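PDB 2D81: PHB depolymerase from Penicillium funiculosum, which probably hydrolyses poly(3-hydroxybutyrate), a bacterial polyester, by cleaving its ester bonds, using an alpha/beta hydrolase fold with a circular permutation. Local coordinates for residues A[42-47]-A[99-104]; A[58-63]-A[285-290]. All coordinates share one frame; numbering follows the deposited sequence.

Interaction 1: A[42-47]-A[99-104]; sequences VFAGGP and SSDTTV. With RB3 ((1R)-3-{[(1R)-3-methoxy-1-methyl-3-oxopropyl]oxy}-1-methyl-3-oxopropyl (3R)-3-hydroxybutanoate), chain C.
A44 and V104 mark the nearest backbone approach, their CA atoms 6.2 Å apart, where the chain leaving strand 39-43 turns at A44 through a positive phi of 54° and faces the loop after strand 92-98. Only 136 Å² is buried between the segments, and the touching residues meet by van der Waals contact. V104 sets one branch against each carbonyl oxygen of the turn: CG2 lies 3.4 Å from A44 O and CG1 3.2 Å from G45 O. That G45 oxygen is buried with no polar partner in the model. From A44, the methyl CB touches D101 OD1 at 3.5 Å. D101 extends its carboxylate away from its own backbone N (chi1 -177°), which lets OD2 accept from two main-chain amides. T103 N meets OD2 at 2.8 Å, nearly along the C-O axis, and makes an Asx turn. V104 N, 3.0 Å from OD2 and 35° above the carboxylate plane, makes an Asx motif. OD1 is hydrogen-bonded to H135 ND1, consistent with the Asp-His pair of an alpha/beta hydrolase catalytic triad. A leucine in place of D101 would probably leave H135 ND1 without its carboxylate partner and the amides of T103 and V104 without theirs, so that the loop could shift. T103 meanwhile offers CG2 to the trimer, 3.1 Å from RB3 O1M. In the fold, strand 39-43 runs parallel between strands 13-18 and 92-98, A44 still bonding W96 through the backbone, while V42 packs on M109 and L112 of helix 106-116.

Interaction 2: A[58-63]-A[285-290]; sequences SCMYNG and WDWVGW. With RB3 ((1R)-3-{[(1R)-3-methoxy-1-methyl-3-oxopropyl]oxy}-1-methyl-3-oxopropyl (3R)-3-hydroxybutanoate), chain C.
W287 reaches C59 and M60 because its CG sits between its backbone N and carbonyl carbon (chi1 62°), which swings the indole toward the 58-63 loop, while M60 bends at chi3 (69°) to carry its methyl over to the ligand. The result is a Met-aromatic contact at the wall of the substrate pocket of an alpha/beta hydrolase. It is made at the ring edge: M60 SD lies 5.4 Å from the centroid of the W287 six-membered ring, in the plane of the indole. Two aliphatic carbons meet the same rim, C59 CB at 3.7 Å from W287 CZ3 and M60 CG at 4.0 Å from W287 CH2. C59 is tied to C50 by a disulfide, so this side of the contact is covalently braced. V288 CG1 covers one face of the indole over its centre, and the ring also stacks with Y23 of helix 20-31. D286 organises the 285-290 loop through OD1: V288 N, two residues on, makes an Asx turn and G289 N, three on and 2.8 Å away, an Asx motif; W290 N is a third donor to the same oxygen. OD2 takes Y291 N as well, so the carboxylate is held at both oxygens. Around the trimer, M60 CE approaches RB3 O3A to 3.2 Å, and W290 CH2 and V288 CG1 both touch the methyl C4B of the middle unit, the former at 3.8 Å. That unit's carbonyl oxygen is held by W287, whose NE1 donates to RB3 O1B over 2.9 Å with an N-H...O angle of 157°.

Both contacts are buried, their centres 11 Å apart, and both touch RB3, but they sit differently in the fold. Interaction 1 joins the turn just after a central-sheet strand to the loop following the neighbouring strand, whereas interaction 2 brings together two loops from distant parts of the chain. Across the segments, interaction 1 sets methyl groups against oxygens, and interaction 2 sets sulfur and aliphatic carbons against an indole rim; in each, an aspartate organises its own loop through backbone amides. The two are coupled directly: T103 O lies 2.8 Å from Y61 N and V104 O 2.7 Å from N62 N, both probable hydrogen bonds linking loops 99-104 and 58-63.

Interaction 1: A[42-47]-A[99-104]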
ATOM      1  N   VAL A  42       0.612  -6.664   0.426  1.00  5.55           N
ATOM      2  CA  VAL A  42       1.863  -6.170  -0.132  1.00  4.83           C
ATOM      3  C   VAL A  42       2.149  -6.846  -1.470  1.00  5.71           C
ATOM      4  O   VAL A  42       2.279  -8.070  -1.536  1.00  6.24           O
ATOM      5  CB  VAL A  42       3.047  -6.439   0.829  1.00  5.24           C
ATOM      6  CG1 VAL A  42       4.348  -5.912   0.222  1.00  5.15           C
ATOM      7  CG2 VAL A  42       2.781  -5.782   2.175  1.00  6.33           C
ATOM      8  N   PHE A  43       2.229  -6.047  -2.532  1.00  5.73           N
ATOM      9  CA  PHE A  43       2.626  -6.541  -3.848  1.00  5.06           C
ATOM     10  C   PHE A  43       4.079  -6.159  -4.123  1.00  5.97           C
ATOM     11  O   PHE A  43       4.390  -4.980  -4.304  1.00  6.10           O
ATOM     12  CB  PHE A  43       1.756  -5.937  -4.961  1.00  5.32           C
ATOM     13  CG  PHE A  43       0.290  -6.276  -4.860  1.00  6.04           C
ATOM     14  CD1 PHE A  43      -0.567  -5.500  -4.083  1.00  7.84           C
ATOM     15  CD2 PHE A  43      -0.240  -7.345  -5.576  1.00  6.21           C
ATOM     16  CE1 PHE A  43      -1.932  -5.783  -4.024  1.00  7.25           C
ATOM     17  CE2 PHE A  43      -1.606  -7.640  -5.523  1.00  6.41           C
ATOM     18  CZ  PHE A  43      -2.451  -6.855  -4.748  1.00  6.22           C
ATOM     19  N   ALA A  44       4.960  -7.155  -4.150  1.00  6.89           N
ATOM     20  CA  ALA A  44       6.350  -6.945  -4.547  1.00  7.36           C
ATOM     21  C   ALA A  44       7.001  -5.846  -3.714  1.00  8.25           C
ATOM     22  O   ALA A  44       7.643  -4.941  -4.252  1.00  8.96           O
ATOM     23  CB  ALA A  44       6.422  -6.595  -6.037  1.00  6.89           C
ATOM     24  N   GLY A  45       6.821  -5.934  -2.399  1.00  7.35           N
ATOM     25  CA  GLY A  45       7.531  -5.064  -1.478  1.00  6.18           C
ATOM     26  C   GLY A  45       8.522  -5.873  -0.658  1.00  5.84           C
ATOM     27  O   GLY A  45       9.075  -6.853  -1.149  1.00  7.09           O
ATOM     28  N   GLY A  46       8.745  -5.478   0.594  1.00  6.20           N
ATOM     29  CA  GLY A  46       9.731  -6.167   1.406  1.00  5.64           C
ATOM     30  C   GLY A  46       9.567  -5.958   2.900  1.00  5.86           C
ATOM     31  O   GLY A  46       8.622  -5.301   3.343  1.00  5.37           O
ATOM     32  N   PRO A  47      10.500  -6.495   3.705  1.00  5.17           N
ATOM     33  CA  PRO A  47      10.493  -6.398   5.168  1.00  6.21           C
ATOM     34  C   PRO A  47      10.253  -5.006   5.752  1.00  6.52           C
ATOM     35  O   PRO A  47      10.798  -4.006   5.280  1.00  6.66           O
ATOM     36  CB  PRO A  47      11.861  -6.954   5.553  1.00  6.90           C
ATOM     37  CG  PRO A  47      12.108  -7.976   4.489  1.00  6.34           C
ATOM     38  CD  PRO A  47      11.694  -7.226   3.243  1.00  5.82           C
ATOM     39  N   SER A  99       7.238 -14.329 -10.084  1.00  7.62           N
ATOM     40  CA  SER A  99       8.399 -15.201  -9.955  1.00  7.51           C
ATOM     41  C   SER A  99       9.585 -14.656 -10.748  1.00  8.94           C
ATOM     42  O   SER A  99      10.733 -15.006 -10.475  1.00  9.30           O
ATOM     43  CB  SER A  99       8.065 -16.624 -10.427  1.00  7.74           C
ATOM     44  OG  SER A  99       7.905 -16.682 -11.833  1.00  8.21           O
ATOM     45  N   SER A 100       9.299 -13.790 -11.720  1.00  9.48           N
ATOM     46  CA  SER A 100      10.324 -13.272 -12.625  1.00  9.44           C
ATOM     47  C   SER A 100      10.720 -11.843 -12.273  1.00 10.23           C
ATOM     48  O   SER A 100      11.410 -11.172 -13.040  1.00 12.36           O
ATOM     49  CB  SER A 100       9.824 -13.318 -14.073  1.00 10.46           C
ATOM     50  OG  SER A 100       9.578 -14.650 -14.493  1.00 11.12           O
ATOM     51  N   ASP A 101      10.277 -11.384 -11.110  1.00  8.69           N
ATOM     52  CA  ASP A 101      10.601 -10.047 -10.625  1.00  8.68           C
ATOM     53  C   ASP A 101      12.051 -10.026 -10.126  1.00  9.23           C
ATOM     54  O   ASP A 101      12.405 -10.734  -9.180  1.00  9.65           O
ATOM     55  CB  ASP A 101       9.617  -9.678  -9.506  1.00  8.31           C
ATOM     56  CG  ASP A 101       9.814  -8.271  -8.969  1.00  8.12           C
ATOM     57  OD1 ASP A 101       8.876  -7.769  -8.314  1.00  6.73           O
ATOM     58  OD2 ASP A 101      10.890  -7.673  -9.178  1.00  8.91           O
ATOM     59  N   THR A 102      12.891  -9.230 -10.781  1.00 10.79           N
ATOM     60  CA  THR A 102      14.280  -9.077 -10.358  1.00 10.42           C
ATOM     61  C   THR A 102      14.565  -7.641  -9.936  1.00 10.07           C
ATOM     62  O   THR A 102      15.721  -7.226  -9.830  1.00 10.71           O
ATOM     63  CB  THR A 102      15.264  -9.478 -11.483  1.00 10.34           C
ATOM     64  OG1 THR A 102      14.977  -8.727 -12.670  1.00 11.01           O
ATOM     65  CG2 THR A 102      15.148 -10.966 -11.780  1.00 12.11           C
ATOM     66  N   THR A 103      13.497  -6.888  -9.691  1.00  9.55           N
ATOM     67  CA  THR A 103      13.611  -5.520  -9.209  1.00  7.78           C
ATOM     68  C   THR A 103      13.483  -5.494  -7.688  1.00  8.03           C
ATOM     69  O   THR A 103      14.287  -4.866  -7.000  1.00  8.40           O
ATOM     70  CB  THR A 103      12.517  -4.632  -9.819  1.00  9.51           C
ATOM     71  OG1 THR A 103      12.663  -4.612 -11.245  1.00  9.36           O
ATOM     72  CG2 THR A 103      12.615  -3.218  -9.275  1.00 10.24           C
ATOM     73  N   VAL A 104      12.462  -6.171  -7.169  1.00  7.02           N
ATOM     74  CA  VAL A 104      12.399  -6.478  -5.743  1.00  7.58           C
ATOM     75  C   VAL A 104      12.595  -7.982  -5.568  1.00  7.94           C
ATOM     76  O   VAL A 104      13.695  -8.424  -5.258  1.00  9.76           O
ATOM     77  CB  VAL A 104      11.053  -6.028  -5.127  1.00  8.01           C
ATOM     78  CG1 VAL A 104      11.013  -6.373  -3.642  1.00  7.90           C
ATOM     79  CG2 VAL A 104      10.883  -4.526  -5.308  1.00  7.66           C
TER
HETATM   80  O1M RB3 C 451      12.254  -0.158  -8.789  1.00 30.39           O
HETATM   81  C1A RB3 C 451      11.387   0.294  -8.010  1.00 27.41           C
HETATM   82  O1A RB3 C 451      10.766   1.370  -8.151  1.00 30.84           O
HETATM   83  C2A RB3 C 451      11.058  -0.547  -6.775  1.00 24.10           C
HETATM   84  C3A RB3 C 451      11.267   0.251  -5.486  1.00 19.82           C
HETATM   85  C4A RB3 C 451      10.943  -0.654  -4.295  1.00 18.87           C
HETATM   86  O3A RB3 C 451      12.638   0.673  -5.409  1.00 18.25           O
HETATM   87  C1B RB3 C 451      12.770   1.919  -4.877  1.00 16.84           C
HETATM   88  O1B RB3 C 451      11.898   2.388  -4.148  1.00 11.77           O
HETATM   89  C2B RB3 C 451      14.030   2.721  -5.214  1.00 17.31           C
HETATM   90  C3B RB3 C 451      14.255   3.917  -4.284  1.00 17.59           C
HETATM   91  C4B RB3 C 451      14.490   3.466  -2.840  1.00 17.31           C
HETATM   92  O3B RB3 C 451      15.415   4.639  -4.727  1.00 22.14           O
HETATM   93  C1C RB3 C 451      15.124   5.544  -5.701  1.00 23.34           C
HETATM   94  O1C RB3 C 451      14.253   5.301  -6.535  1.00 24.73           O
HETATM   95  C2C RB3 C 451      15.906   6.858  -5.753  1.00 24.97           C
HETATM   96  C3C RB3 C 451      16.655   7.000  -7.080  1.00 26.39           C
HETATM   97  C4C RB3 C 451      17.457   8.303  -7.108  1.00 26.08           C
HETATM   98  O3C RB3 C 451      17.522   5.878  -7.262  1.00 29.55           O

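Interaction 2: A[58-63]-A[285-290]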
ATOM      1  N   SER A  58      20.146  -3.736  -1.001  1.00  7.75           N
ATOM      2  CA  SER A  58      20.164  -5.088  -0.451  1.00  8.76           C
ATOM      3  C   SER A  58      18.743  -5.571  -0.185  1.00  9.06           C
ATOM      4  O   SER A  58      18.518  -6.760   0.033  1.00  9.86           O
ATOM      5  CB  SER A  58      20.970  -5.130   0.851  1.00  9.76           C
ATOM      6  OG  SER A  58      22.352  -4.921   0.609  1.00 13.31           O
ATOM      7  N   CYS A  59      17.795  -4.635  -0.193  1.00  7.97           N
ATOM      8  CA  CYS A  59      16.377  -4.958  -0.062  1.00  8.33           C
ATOM      9  C   CYS A  59      15.724  -4.952  -1.445  1.00  7.89           C
ATOM     10  O   CYS A  59      14.509  -4.791  -1.571  1.00  8.34           O
ATOM     11  CB  CYS A  59      15.683  -3.939   0.861  1.00  7.80           C
ATOM     12  SG  CYS A  59      16.320  -3.954   2.573  1.00 10.79           S
ATOM     13  N   MET A  60      16.542  -5.141  -2.478  1.00  7.34           N
ATOM     14  CA  MET A  60      16.065  -5.146  -3.856  1.00  7.85           C
ATOM     15  C   MET A  60      16.803  -6.179  -4.701  1.00  9.28           C
ATOM     16  O   MET A  60      17.648  -6.918  -4.202  1.00 10.07           O
ATOM     17  CB  MET A  60      16.246  -3.761  -4.484  1.00  8.75           C
ATOM     18  CG  MET A  60      15.409  -2.665  -3.848  1.00 11.20           C
ATOM     19  SD  MET A  60      15.737  -1.048  -4.598  1.00 11.76           S
ATOM     20  CE  MET A  60      15.026  -1.289  -6.213  1.00 11.80           C
ATOM     21  N   TYR A  61      16.464  -6.223  -5.986  1.00  9.58           N
ATOM     22  CA  TYR A  61      17.202  -7.013  -6.965  1.00  9.74           C
ATOM     23  C   TYR A  61      17.281  -8.486  -6.577  1.00  9.89           C
ATOM     24  O   TYR A  61      18.262  -9.178  -6.862  1.00  9.66           O
ATOM     25  CB  TYR A  61      18.593  -6.401  -7.148  1.00 11.01           C
ATOM     26  CG  TYR A  61      18.511  -4.929  -7.490  1.00 11.12           C
ATOM     27  CD1 TYR A  61      19.158  -3.970  -6.711  1.00 13.64           C
ATOM     28  CD2 TYR A  61      17.725  -4.489  -8.554  1.00 13.21           C
ATOM     29  CE1 TYR A  61      19.017  -2.608  -6.982  1.00 15.50           C
ATOM     30  CE2 TYR A  61      17.579  -3.134  -8.833  1.00 15.03           C
ATOM     31  CZ  TYR A  61      18.224  -2.199  -8.042  1.00 16.45           C
ATOM     32  OH  TYR A  61      18.059  -0.858  -8.306  1.00 20.13           O
ATOM     33  N   ASN A  62      16.217  -8.949  -5.929  1.00 10.57           N
ATOM     34  CA  ASN A  62      16.024 -10.352  -5.581  1.00  9.64           C
ATOM     35  C   ASN A  62      17.146 -10.904  -4.719  1.00 10.04           C
ATOM     36  O   ASN A  62      17.498 -12.077  -4.814  1.00 10.32           O
ATOM     37  CB  ASN A  62      15.861 -11.201  -6.844  1.00  9.57           C
ATOM     38  CG  ASN A  62      15.121 -12.498  -6.573  1.00  9.43           C
ATOM     39  OD1 ASN A  62      14.223 -12.545  -5.729  1.00  8.75           O
ATOM     40  ND2 ASN A  62      15.478 -13.552  -7.302  1.00  8.83           N
ATOM     41  N   GLY A  63      17.697 -10.044  -3.870  1.00 10.10           N
ATOM     42  CA  GLY A  63      18.644 -10.499  -2.874  1.00  9.42           C
ATOM     43  C   GLY A  63      17.972 -11.043  -1.626  1.00 10.54           C
ATOM     44  O   GLY A  63      16.748 -11.197  -1.572  1.00  9.16           O
ATOM     45  N   TRP A 285       7.153   6.123  -2.288  1.00  8.57           N
ATOM     46  CA  TRP A 285       6.837   6.267  -0.870  1.00  7.47           C
ATOM     47  C   TRP A 285       8.084   5.999  -0.042  1.00  7.83           C
ATOM     48  O   TRP A 285       8.962   5.242  -0.454  1.00  7.17           O
ATOM     49  CB  TRP A 285       5.720   5.302  -0.463  1.00  7.50           C
ATOM     50  CG  TRP A 285       4.441   5.600  -1.159  1.00  6.85           C
ATOM     51  CD1 TRP A 285       3.918   4.949  -2.239  1.00  8.74           C
ATOM     52  CD2 TRP A 285       3.554   6.684  -0.874  1.00  6.59           C
ATOM     53  NE1 TRP A 285       2.757   5.566  -2.647  1.00  8.47           N
ATOM     54  CE2 TRP A 285       2.513   6.635  -1.826  1.00  7.88           C
ATOM     55  CE3 TRP A 285       3.541   7.698   0.094  1.00  6.16           C
ATOM     56  CZ2 TRP A 285       1.467   7.561  -1.840  1.00  6.69           C
ATOM     57  CZ3 TRP A 285       2.500   8.620   0.081  1.00  6.35           C
ATOM     58  CH2 TRP A 285       1.478   8.545  -0.879  1.00  8.55           C
ATOM     59  N   ASP A 286       8.158   6.628   1.126  1.00  7.05           N
ATOM     60  CA  ASP A 286       9.394   6.638   1.902  1.00  7.19           C
ATOM     61  C   ASP A 286       9.588   5.374   2.741  1.00  7.41           C
ATOM     62  O   ASP A 286       9.006   5.236   3.819  1.00  7.11           O
ATOM     63  CB  ASP A 286       9.423   7.871   2.805  1.00  7.14           C
ATOM     64  CG  ASP A 286      10.762   8.065   3.484  1.00  8.57           C
ATOM     65  OD1 ASP A 286      11.705   7.304   3.178  1.00  7.27           O
ATOM     66  OD2 ASP A 286      10.868   8.984   4.321  1.00  7.60           O
ATOM     67  N   TRP A 287      10.410   4.456   2.239  1.00  8.01           N
ATOM     68  CA  TRP A 287      10.815   3.282   3.009  1.00  6.20           C
ATOM     69  C   TRP A 287      12.328   3.256   3.256  1.00  6.62           C
ATOM     70  O   TRP A 287      12.888   2.222   3.635  1.00  7.25           O
ATOM     71  CB  TRP A 287      10.387   1.995   2.289  1.00  7.84           C
ATOM     72  CG  TRP A 287      11.009   1.796   0.932  1.00  6.61           C
ATOM     73  CD1 TRP A 287      10.690   2.451  -0.226  1.00  6.39           C
ATOM     74  CD2 TRP A 287      12.066   0.886   0.600  1.00  6.17           C
ATOM     75  NE1 TRP A 287      11.482   2.001  -1.258  1.00  8.73           N
ATOM     76  CE2 TRP A 287      12.336   1.042  -0.778  1.00  6.80           C
ATOM     77  CE3 TRP A 287      12.811  -0.048   1.334  1.00  6.05           C
ATOM     78  CZ2 TRP A 287      13.321   0.301  -1.438  1.00  8.48           C
ATOM     79  CZ3 TRP A 287      13.793  -0.786   0.678  1.00  7.21           C
ATOM     80  CH2 TRP A 287      14.037  -0.606  -0.696  1.00  6.71           C
ATOM     81  N   VAL A 288      12.988   4.394   3.058  1.00  6.20           N
ATOM     82  CA  VAL A 288      14.445   4.449   3.194  1.00  6.51           C
ATOM     83  C   VAL A 288      14.927   5.579   4.098  1.00  7.59           C
ATOM     84  O   VAL A 288      16.107   5.633   4.457  1.00  8.25           O
ATOM     85  CB  VAL A 288      15.132   4.597   1.818  1.00  7.36           C
ATOM     86  CG1 VAL A 288      14.792   3.403   0.946  1.00  7.70           C
ATOM     87  CG2 VAL A 288      14.697   5.898   1.149  1.00  7.47           C
ATOM     88  N   GLY A 289      14.015   6.479   4.456  1.00  7.47           N
ATOM     89  CA  GLY A 289      14.350   7.555   5.371  1.00  7.82           C
ATOM     90  C   GLY A 289      14.594   8.908   4.722  1.00  7.74           C
ATOM     91  O   GLY A 289      15.257   9.766   5.313  1.00  7.78           O
ATOM     92  N   TRP A 290      14.064   9.113   3.518  1.00  7.67           N
ATOM     93  CA  TRP A 290      14.169  10.416   2.860  1.00  8.24           C
ATOM     94  C   TRP A 290      13.692  11.547   3.766  1.00  9.00           C
ATOM     95  O   TRP A 290      14.347  12.583   3.889  1.00  8.63           O
ATOM     96  CB  TRP A 290      13.334  10.452   1.576  1.00  8.52           C
ATOM     97  CG  TRP A 290      13.937   9.763   0.398  1.00  8.50           C
ATOM     98  CD1 TRP A 290      15.148  10.021  -0.177  1.00  9.52           C
ATOM     99  CD2 TRP A 290      13.328   8.739  -0.390  1.00  9.21           C
ATOM    100  NE1 TRP A 290      15.329   9.222  -1.283  1.00  8.12           N
ATOM    101  CE2 TRP A 290      14.225   8.424  -1.436  1.00  9.03           C
ATOM    102  CE3 TRP A 290      12.107   8.056  -0.317  1.00  8.64           C
ATOM    103  CZ2 TRP A 290      13.940   7.454  -2.400  1.00  9.52           C
ATOM    104  CZ3 TRP A 290      11.821   7.091  -1.276  1.00  9.24           C
ATOM    105  CH2 TRP A 290      12.737   6.798  -2.304  1.00  8.09           C
TER
HETATM  106  O1M RB3 C 451      12.254  -0.158  -8.789  1.00 30.39           O
HETATM  107  C1A RB3 C 451      11.387   0.294  -8.010  1.00 27.41           C
HETATM  108  O1A RB3 C 451      10.766   1.370  -8.151  1.00 30.84           O
HETATM  109  C2A RB3 C 451      11.058  -0.547  -6.775  1.00 24.10           C
HETATM  110  C3A RB3 C 451      11.267   0.251  -5.486  1.00 19.82           C
HETATM  111  C4A RB3 C 451      10.943  -0.654  -4.295  1.00 18.87           C
HETATM  112  O3A RB3 C 451      12.638   0.673  -5.409  1.00 18.25           O
HETATM  113  C1B RB3 C 451      12.770   1.919  -4.877  1.00 16.84           C
HETATM  114  O1B RB3 C 451      11.898   2.388  -4.148  1.00 11.77           O
HETATM  115  C2B RB3 C 451      14.030   2.721  -5.214  1.00 17.31           C
HETATM  116  C3B RB3 C 451      14.255   3.917  -4.284  1.00 17.59           C
HETATM  117  C4B RB3 C 451      14.490   3.466  -2.840  1.00 17.31           C
HETATM  118  O3B RB3 C 451      15.415   4.639  -4.727  1.00 22.14           O
HETATM  119  C1C RB3 C 451      15.124   5.544  -5.701  1.00 23.34           C
HETATM  120  O1C RB3 C 451      14.253   5.301  -6.535  1.00 24.73           O
HETATM  121  C2C RB3 C 451      15.906   6.858  -5.753  1.00 24.97           C
HETATM  122  C3C RB3 C 451      16.655   7.000  -7.080  1.00 26.39           C
HETATM  123  C4C RB3 C 451      17.457   8.303  -7.108  1.00 26.08           C
HETATM  124  O3C RB3 C 451      17.522   5.878  -7.262  1.00 29.55           O